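Local coordinates for protein leucine aminopeptidase 2 (PDB 2XQ0) that cleaves di- and tripeptides as a zinc-dependent aminopeptidase of the M1 family and shows low epoxide hydrolase activity in vitro, at residues A[28-33]-A[163-168]; A[53-58]-A[109-114]. One frame throughout, in Å; residues are numbered along the deposited sequence.

Contact 1 (A[28-33]-A[163-168]); sequences FAVLHT and VKSTFT
The imidazole of His32 spans two threonines of the neighbouring strand, its ring nitrogens bonded to hydroxyls two residues apart. This happens where strands 28-40 and 165-172 begin to pair, the parallel junction in the large mixed sheet of the M1 N-terminal domain, with Leu31 and His32 forming a classic beta bulge opposite Gln53. ND1 of His32 lies 2.8 Å from OG1 of Thr166, a bond in which either could donate. NE2 of His32 donates to OG1 of Thr168 at 2.9 Å, the hydroxyl lying close to the ring plane, so the pair of bonds fixes the ring's rotation; Thr168 OG1 is also bonded to Asp34. With CG anti to the backbone N (chi1 -174°), the ring is carried back to the strand that its CB points away from. The regular parallel ladder starts one residue later: Thr33 N donates to Thr166 O, and Thr168 N to Thr33 O. On the face that carries Thr33 and Phe167, both buried, Thr33 CB sits over the Phe167 ring toward its rim, 3.9 Å from the centroid, a CH-pi contact. Where the strands splay apart, a water bridges Leu31 O and Thr166 N, while Val30 CG2 meets Val163 CG1 at 3.8 Å and Val30 CG1 packs on Ser165. Two donors grip Thr166 O from opposite faces of its carbonyl plane: Thr33 N at 3.0 Å and the hydroxyl OG of Ser165 at 2.7 Å.

Contact 2 (A[53-58]-A[109-114]); sequences QLKKLH and NDNFTL
Phe112 holds CG between its backbone N and carbonyl carbon (chi1 66°), which lays the ring beside Leu54. Leu54 CB then rests over one ring face, 4.1 Å from the centroid, and its CD1 reaches CZ of Phe112 at 3.8 Å. The extended chain of Lys56 passes the same ring at about a right angle, CG 3.6 Å from Phe112 CE2. On the other side of the sheet, Gln53 bends at chi2 (-66°), which swings its amide across to Thr113, the two side chains running side by side; Thr113 OG1 donates to Gln53 OE1 at 2.7 Å, and a water also donates to OE1. Were Gln53 an alanine, the Thr113 hydroxyl would probably lose this acceptor and the water one of its anchors. Further along that side, a second water joins Lys55 NZ to Asn111 OD1, the lysine's CD lying alongside the amide. Leu54 and Phe112 exchange backbone bonds, Leu54 N meeting Phe112 O at 2.9 Å almost straight (176°), and Lys56 N donates to Asp110 O. The pattern is that of a twisted antiparallel ladder, a hydrogen-bonded pair flanked by non-hydrogen-bonded ones, in the large N-terminal sheet of an M1 aminopeptidase.

Both contacts belong to one sheet and meet through neighbouring strands 28-40 and 45-56: Ala29 N lies 2.8 Å from Lys55 O, and Val30 CG2 packs on Leu54 CD2 at 3.6 Å. Each is partly buried, but contact 1 lies more centrally, its centre about 24 Å from that of the chain against about 34 Å for contact 2, remote from the annotated sites; the side chains of Phe167 and substrate-binding Leu146 are about 8 Å apart. Contact 1 joins parallel strands, histidine and hydroxyls reinforcing a short ladder. Contact 2 joins antiparallel strands and divides by face: Leu54 and Phe112 buried on one, Lys56 against the ring; Gln53, Thr113, Lys55, Asn111 and water on the more exposed other.

Contact 1 (A[28-33]-A[163-168])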
ATOM      1  N   PHE A  28     -13.615  10.764  23.948  1.00 37.01           N
ATOM      2  CA  PHE A  28     -13.949  11.983  23.232  1.00 34.79           C
ATOM      3  C   PHE A  28     -14.501  11.670  21.856  1.00 36.22           C
ATOM      4  O   PHE A  28     -14.223  10.613  21.292  1.00 37.70           O
ATOM      5  CB  PHE A  28     -12.707  12.863  23.057  1.00 28.73           C
ATOM      6  CG  PHE A  28     -12.033  13.222  24.342  1.00 35.82           C
ATOM      7  CD1 PHE A  28     -12.407  14.355  25.040  1.00 34.48           C
ATOM      8  CD2 PHE A  28     -11.020  12.424  24.854  1.00 35.02           C
ATOM      9  CE1 PHE A  28     -11.786  14.689  26.228  1.00 41.53           C
ATOM     10  CE2 PHE A  28     -10.399  12.748  26.049  1.00 38.00           C
ATOM     11  CZ  PHE A  28     -10.776  13.887  26.732  1.00 37.81           C
ATOM     12  N   ALA A  29     -15.285  12.598  21.320  1.00 37.56           N
ATOM     13  CA  ALA A  29     -15.689  12.543  19.928  1.00 36.04           C
ATOM     14  C   ALA A  29     -14.951  13.655  19.204  1.00 32.84           C
ATOM     15  O   ALA A  29     -14.912  14.783  19.688  1.00 35.43           O
ATOM     16  CB  ALA A  29     -17.177  12.740  19.806  1.00 37.94           C
ATOM     17  N   VAL A  30     -14.355  13.342  18.062  1.00 28.43           N
ATOM     18  CA  VAL A  30     -13.677  14.363  17.276  1.00 26.31           C
ATOM     19  C   VAL A  30     -14.618  14.825  16.179  1.00 30.90           C
ATOM     20  O   VAL A  30     -14.859  14.115  15.210  1.00 37.27           O
ATOM     21  CB  VAL A  30     -12.348  13.875  16.670  1.00 32.03           C
ATOM     22  CG1 VAL A  30     -11.720  14.979  15.826  1.00 32.22           C
ATOM     23  CG2 VAL A  30     -11.392  13.454  17.757  1.00 32.16           C
ATOM     24  N   LEU A  31     -15.148  16.028  16.355  1.00 33.52           N
ATOM     25  CA  LEU A  31     -16.154  16.576  15.455  1.00 30.77           C
ATOM     26  C   LEU A  31     -15.552  17.258  14.235  1.00 32.33           C
ATOM     27  O   LEU A  31     -16.189  17.332  13.197  1.00 31.10           O
ATOM     28  CB  LEU A  31     -17.032  17.563  16.218  1.00 26.72           C
ATOM     29  CG  LEU A  31     -17.567  16.942  17.516  1.00 34.70           C
ATOM     30  CD1 LEU A  31     -18.419  17.926  18.282  1.00 39.55           C
ATOM     31  CD2 LEU A  31     -18.327  15.653  17.199  1.00 41.76           C
ATOM     32  N   HIS A  32     -14.329  17.769  14.367  1.00 30.51           N
ATOM     33  CA  HIS A  32     -13.656  18.437  13.252  1.00 23.15           C
ATOM     34  C   HIS A  32     -12.191  18.672  13.589  1.00 27.68           C
ATOM     35  O   HIS A  32     -11.849  18.894  14.757  1.00 30.39           O
ATOM     36  CB  HIS A  32     -14.324  19.777  12.924  1.00 25.33           C
ATOM     37  CG  HIS A  32     -13.760  20.434  11.701  1.00 29.96           C
ATOM     38  ND1 HIS A  32     -14.068  20.014  10.426  1.00 30.23           N
ATOM     39  CD2 HIS A  32     -12.879  21.454  11.560  1.00 30.04           C
ATOM     40  CE1 HIS A  32     -13.406  20.747   9.549  1.00 34.34           C
ATOM     41  NE2 HIS A  32     -12.676  21.629  10.212  1.00 31.47           N
ATOM     42  N   THR A  33     -11.339  18.624  12.569  1.00 22.88           N
ATOM     43  CA  THR A  33      -9.898  18.865  12.706  1.00 24.90           C
ATOM     44  C   THR A  33      -9.416  19.882  11.682  1.00 30.67           C
ATOM     45  O   THR A  33      -9.613  19.715  10.477  1.00 25.70           O
ATOM     46  CB  THR A  33      -9.079  17.585  12.484  1.00 27.71           C
ATOM     47  OG1 THR A  33      -9.538  16.559  13.367  1.00 24.93           O
ATOM     48  CG2 THR A  33      -7.589  17.842  12.730  1.00 28.49           C
ATOM     49  N   VAL A 163     -10.709   6.559  14.920  1.00 21.56           N
ATOM     50  CA  VAL A 163     -11.154   7.951  14.970  1.00 23.16           C
ATOM     51  C   VAL A 163     -11.167   8.566  13.579  1.00 25.84           C
ATOM     52  O   VAL A 163     -10.139   8.584  12.919  1.00 21.46           O
ATOM     53  CB  VAL A 163     -10.256   8.781  15.910  1.00 21.49           C
ATOM     54  CG1 VAL A 163     -10.624  10.271  15.869  1.00 22.60           C
ATOM     55  CG2 VAL A 163     -10.369   8.241  17.334  1.00 16.88           C
ATOM     56  N   LYS A 164     -12.331   9.045  13.129  1.00 23.12           N
ATOM     57  CA  LYS A 164     -12.441   9.689  11.824  1.00 28.89           C
ATOM     58  C   LYS A 164     -13.098  11.050  11.998  1.00 24.86           C
ATOM     59  O   LYS A 164     -14.012  11.208  12.806  1.00 32.02           O
ATOM     60  CB  LYS A 164     -13.263   8.825  10.859  1.00 25.17           C
ATOM     61  CG  LYS A 164     -12.834   7.362  10.860  1.00 27.77           C
ATOM     62  CD  LYS A 164     -12.916   6.753   9.470  1.00 29.98           C
ATOM     63  CE  LYS A 164     -14.312   6.264   9.164  1.00 18.18           C
ATOM     64  NZ  LYS A 164     -14.346   5.493   7.890  1.00 20.17           N
ATOM     65  N   SER A 165     -12.623  12.021  11.235  1.00 26.36           N
ATOM     66  CA  SER A 165     -12.979  13.423  11.418  1.00 29.17           C
ATOM     67  C   SER A 165     -12.945  14.117  10.075  1.00 29.17           C
ATOM     68  O   SER A 165     -12.107  13.791   9.247  1.00 22.95           O
ATOM     69  CB  SER A 165     -11.928  14.080  12.314  1.00 30.13           C
ATOM     70  OG  SER A 165     -12.110  15.472  12.392  1.00 28.04           O
ATOM     71  N   THR A 166     -13.851  15.070   9.853  1.00 21.53           N
ATOM     72  CA  THR A 166     -13.692  15.989   8.747  1.00 23.88           C
ATOM     73  C   THR A 166     -12.444  16.849   8.985  1.00 21.10           C
ATOM     74  O   THR A 166     -12.023  17.048  10.141  1.00 24.90           O
ATOM     75  CB  THR A 166     -14.936  16.878   8.599  1.00 26.20           C
ATOM     76  OG1 THR A 166     -15.192  17.548   9.841  1.00 25.95           O
ATOM     77  CG2 THR A 166     -16.151  16.018   8.253  1.00 32.67           C
ATOM     78  N   PHE A 167     -11.851  17.347   7.900  1.00 24.14           N
ATOM     79  CA  PHE A 167     -10.688  18.233   7.978  1.00 26.91           C
ATOM     80  C   PHE A 167     -10.865  19.503   7.158  1.00 26.82           C
ATOM     81  O   PHE A 167     -11.496  19.503   6.107  1.00 24.09           O
ATOM     82  CB  PHE A 167      -9.421  17.553   7.451  1.00 27.05           C
ATOM     83  CG  PHE A 167      -8.804  16.581   8.395  1.00 23.37           C
ATOM     84  CD1 PHE A 167      -9.337  15.313   8.546  1.00 20.52           C
ATOM     85  CD2 PHE A 167      -7.649  16.908   9.090  1.00 26.86           C
ATOM     86  CE1 PHE A 167      -8.757  14.410   9.402  1.00 19.73           C
ATOM     87  CE2 PHE A 167      -7.059  16.000   9.967  1.00 26.47           C
ATOM     88  CZ  PHE A 167      -7.612  14.753  10.123  1.00 27.02           C
ATOM     89  N   THR A 168     -10.285  20.586   7.649  1.00 27.37           N
ATOM     90  CA  THR A 168      -9.947  21.720   6.798  1.00 29.02           C
ATOM     91  C   THR A 168      -8.442  21.887   6.935  1.00 27.76           C
ATOM     92  O   THR A 168      -7.869  21.480   7.944  1.00 30.19           O
ATOM     93  CB  THR A 168     -10.647  23.012   7.251  1.00 34.50           C
ATOM     94  OG1 THR A 168     -10.623  23.084   8.677  1.00 32.38           O
ATOM     95  CG2 THR A 168     -12.099  23.031   6.783  1.00 40.48           C
TER
HETATM   96  O   HOH W   1     -16.464  14.729  11.813  1.00 33.42           O

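Contact 2 (A[53-58]-A[109-114])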
ATOM      1  N   GLN A  53     -12.177  20.340  17.223  1.00 26.03           N
ATOM      2  CA  GLN A  53     -13.431  20.561  17.920  1.00 31.31           C
ATOM      3  C   GLN A  53     -13.754  19.204  18.531  1.00 37.83           C
ATOM      4  O   GLN A  53     -13.894  18.211  17.811  1.00 37.09           O
ATOM      5  CB  GLN A  53     -14.542  20.978  16.957  1.00 34.07           C
ATOM      6  CG  GLN A  53     -14.210  22.146  16.057  1.00 49.49           C
ATOM      7  CD  GLN A  53     -14.017  23.419  16.826  1.00 60.54           C
ATOM      8  OE1 GLN A  53     -14.613  23.612  17.891  1.00 62.70           O
ATOM      9  NE2 GLN A  53     -13.179  24.308  16.299  1.00 60.75           N
ATOM     10  N   LEU A  54     -13.842  19.155  19.855  1.00 35.71           N
ATOM     11  CA  LEU A  54     -14.029  17.885  20.556  1.00 34.25           C
ATOM     12  C   LEU A  54     -15.281  17.867  21.416  1.00 34.96           C
ATOM     13  O   LEU A  54     -15.811  18.918  21.788  1.00 41.19           O
ATOM     14  CB  LEU A  54     -12.818  17.577  21.438  1.00 27.26           C
ATOM     15  CG  LEU A  54     -11.444  17.480  20.785  1.00 30.53           C
ATOM     16  CD1 LEU A  54     -10.396  17.129  21.843  1.00 32.78           C
ATOM     17  CD2 LEU A  54     -11.461  16.449  19.665  1.00 30.68           C
ATOM     18  N   LYS A  55     -15.741  16.661  21.741  1.00 33.16           N
ATOM     19  CA  LYS A  55     -16.830  16.491  22.692  1.00 36.98           C
ATOM     20  C   LYS A  55     -16.492  15.396  23.695  1.00 39.56           C
ATOM     21  O   LYS A  55     -16.198  14.259  23.314  1.00 35.54           O
ATOM     22  CB  LYS A  55     -18.147  16.179  21.978  1.00 42.78           C
ATOM     23  CG  LYS A  55     -19.350  16.022  22.908  1.00 47.00           C
ATOM     24  CD  LYS A  55     -20.666  16.016  22.127  1.00 56.89           C
ATOM     25  CE  LYS A  55     -20.696  14.908  21.071  1.00 68.19           C
ATOM     26  NZ  LYS A  55     -21.902  14.974  20.185  1.00 73.47           N
ATOM     27  N   LYS A  56     -16.519  15.749  24.977  1.00 34.65           N
ATOM     28  CA  LYS A  56     -16.320  14.782  26.047  1.00 41.52           C
ATOM     29  C   LYS A  56     -17.455  13.767  26.012  1.00 50.69           C
ATOM     30  O   LYS A  56     -18.627  14.139  25.941  1.00 53.25           O
ATOM     31  CB  LYS A  56     -16.314  15.470  27.416  1.00 44.94           C
ATOM     32  CG  LYS A  56     -15.323  16.614  27.566  1.00 45.05           C
ATOM     33  CD  LYS A  56     -15.353  17.184  28.984  1.00 44.29           C
ATOM     34  CE  LYS A  56     -14.584  18.493  29.086  1.00 43.47           C
ATOM     35  NZ  LYS A  56     -14.412  18.915  30.505  1.00 46.19           N
ATOM     36  N   LEU A  57     -17.104  12.488  26.058  1.00 45.72           N
ATOM     37  CA  LEU A  57     -18.095  11.430  26.136  1.00 39.62           C
ATOM     38  C   LEU A  57     -18.234  10.979  27.596  1.00 58.94           C
ATOM     39  O   LEU A  57     -17.274  11.035  28.372  1.00 56.04           O
ATOM     40  CB  LEU A  57     -17.708  10.262  25.225  1.00 41.81           C
ATOM     41  CG  LEU A  57     -17.430  10.576  23.742  1.00 37.20           C
ATOM     42  CD1 LEU A  57     -17.058   9.311  22.990  1.00 41.31           C
ATOM     43  CD2 LEU A  57     -18.622  11.243  23.078  1.00 41.41           C
ATOM     44  N   HIS A  58     -19.436  10.566  27.983  1.00 73.30           N
ATOM     45  CA  HIS A  58     -19.664  10.101  29.349  1.00 84.59           C
ATOM     46  C   HIS A  58     -20.368   8.748  29.338  1.00 86.11           C
ATOM     47  O   HIS A  58     -20.049   7.865  30.132  1.00 90.50           O
ATOM     48  CB  HIS A  58     -20.482  11.119  30.157  1.00 93.71           C
ATOM     49  CG  HIS A  58     -19.758  12.400  30.444  1.00 99.55           C
ATOM     50  ND1 HIS A  58     -20.080  13.591  29.829  1.00100.22           N
ATOM     51  CD2 HIS A  58     -18.735  12.678  31.289  1.00103.66           C
ATOM     52  CE1 HIS A  58     -19.285  14.546  30.279  1.00100.22           C
ATOM     53  NE2 HIS A  58     -18.459  14.019  31.164  1.00102.04           N
ATOM     54  N   ASN A 109     -17.320  23.244  29.357  1.00 63.91           N
ATOM     55  CA  ASN A 109     -18.376  22.463  28.719  1.00 65.35           C
ATOM     56  C   ASN A 109     -17.916  21.158  28.097  1.00 61.42           C
ATOM     57  O   ASN A 109     -16.721  20.939  27.901  1.00 61.28           O
ATOM     58  CB  ASN A 109     -19.091  23.305  27.669  1.00 70.68           C
ATOM     59  CG  ASN A 109     -19.675  24.570  28.252  1.00 77.74           C
ATOM     60  OD1 ASN A 109     -20.877  24.655  28.494  1.00 81.76           O
ATOM     61  ND2 ASN A 109     -18.822  25.559  28.498  1.00 77.07           N
ATOM     62  N   ASP A 110     -18.879  20.293  27.790  1.00 61.28           N
ATOM     63  CA  ASP A 110     -18.592  19.017  27.141  1.00 59.54           C
ATOM     64  C   ASP A 110     -17.996  19.235  25.759  1.00 48.82           C
ATOM     65  O   ASP A 110     -17.076  18.519  25.355  1.00 47.13           O
ATOM     66  CB  ASP A 110     -19.850  18.155  27.040  1.00 65.22           C
ATOM     67  CG  ASP A 110     -20.174  17.442  28.337  1.00 76.43           C
ATOM     68  OD1 ASP A 110     -19.539  17.750  29.373  1.00 81.66           O
ATOM     69  OD2 ASP A 110     -21.068  16.568  28.319  1.00 77.19           O
ATOM     70  N   ASN A 111     -18.529  20.225  25.042  1.00 45.27           N
ATOM     71  CA  ASN A 111     -17.991  20.637  23.751  1.00 51.62           C
ATOM     72  C   ASN A 111     -16.925  21.708  23.939  1.00 51.86           C
ATOM     73  O   ASN A 111     -17.141  22.686  24.664  1.00 41.89           O
ATOM     74  CB  ASN A 111     -19.096  21.172  22.835  1.00 52.10           C
ATOM     75  CG  ASN A 111     -19.965  20.076  22.270  1.00 53.55           C
ATOM     76  OD1 ASN A 111     -19.862  19.733  21.092  1.00 59.23           O
ATOM     77  ND2 ASN A 111     -20.829  19.516  23.106  1.00 54.17           N
ATOM     78  N   PHE A 112     -15.775  21.527  23.293  1.00 42.49           N
ATOM     79  CA  PHE A 112     -14.675  22.471  23.469  1.00 33.46           C
ATOM     80  C   PHE A 112     -13.718  22.450  22.282  1.00 40.70           C
ATOM     81  O   PHE A 112     -13.742  21.529  21.457  1.00 42.48           O
ATOM     82  CB  PHE A 112     -13.944  22.229  24.802  1.00 38.74           C
ATOM     83  CG  PHE A 112     -13.208  20.899  24.881  1.00 40.98           C
ATOM     84  CD1 PHE A 112     -11.845  20.830  24.629  1.00 34.71           C
ATOM     85  CD2 PHE A 112     -13.875  19.733  25.230  1.00 41.49           C
ATOM     86  CE1 PHE A 112     -11.153  19.624  24.719  1.00 34.27           C
ATOM     87  CE2 PHE A 112     -13.192  18.514  25.321  1.00 41.74           C
ATOM     88  CZ  PHE A 112     -11.824  18.459  25.060  1.00 29.30           C
ATOM     89  N   THR A 113     -12.901  23.492  22.186  1.00 36.54           N
ATOM     90  CA  THR A 113     -11.923  23.604  21.122  1.00 33.67           C
ATOM     91  C   THR A 113     -10.529  23.439  21.703  1.00 34.26           C
ATOM     92  O   THR A 113     -10.204  24.027  22.750  1.00 36.28           O
ATOM     93  CB  THR A 113     -12.036  24.961  20.427  1.00 38.93           C
ATOM     94  OG1 THR A 113     -13.326  25.068  19.812  1.00 40.95           O
ATOM     95  CG2 THR A 113     -10.964  25.116  19.364  1.00 34.21           C
ATOM     96  N   LEU A 114      -9.719  22.623  21.028  1.00 31.35           N
ATOM     97  CA  LEU A 114      -8.346  22.338  21.447  1.00 26.29           C
ATOM     98  C   LEU A 114      -7.355  22.760  20.367  1.00 35.53           C
ATOM     99  O   LEU A 114      -7.413  22.263  19.240  1.00 34.31           O
ATOM    100  CB  LEU A 114      -8.191  20.850  21.736  1.00 28.39           C
ATOM    101  CG  LEU A 114      -6.749  20.368  21.891  1.00 29.63           C
ATOM    102  CD1 LEU A 114      -6.075  21.064  23.060  1.00 32.70           C
ATOM    103  CD2 LEU A 114      -6.702  18.867  22.058  1.00 30.25           C
TER
HETATM  104  O   HOH W   2     -16.758  22.106  19.835  1.00 42.71           O
HETATM  105  O   HOH W   3     -21.621  17.802  19.546  1.00 52.36           O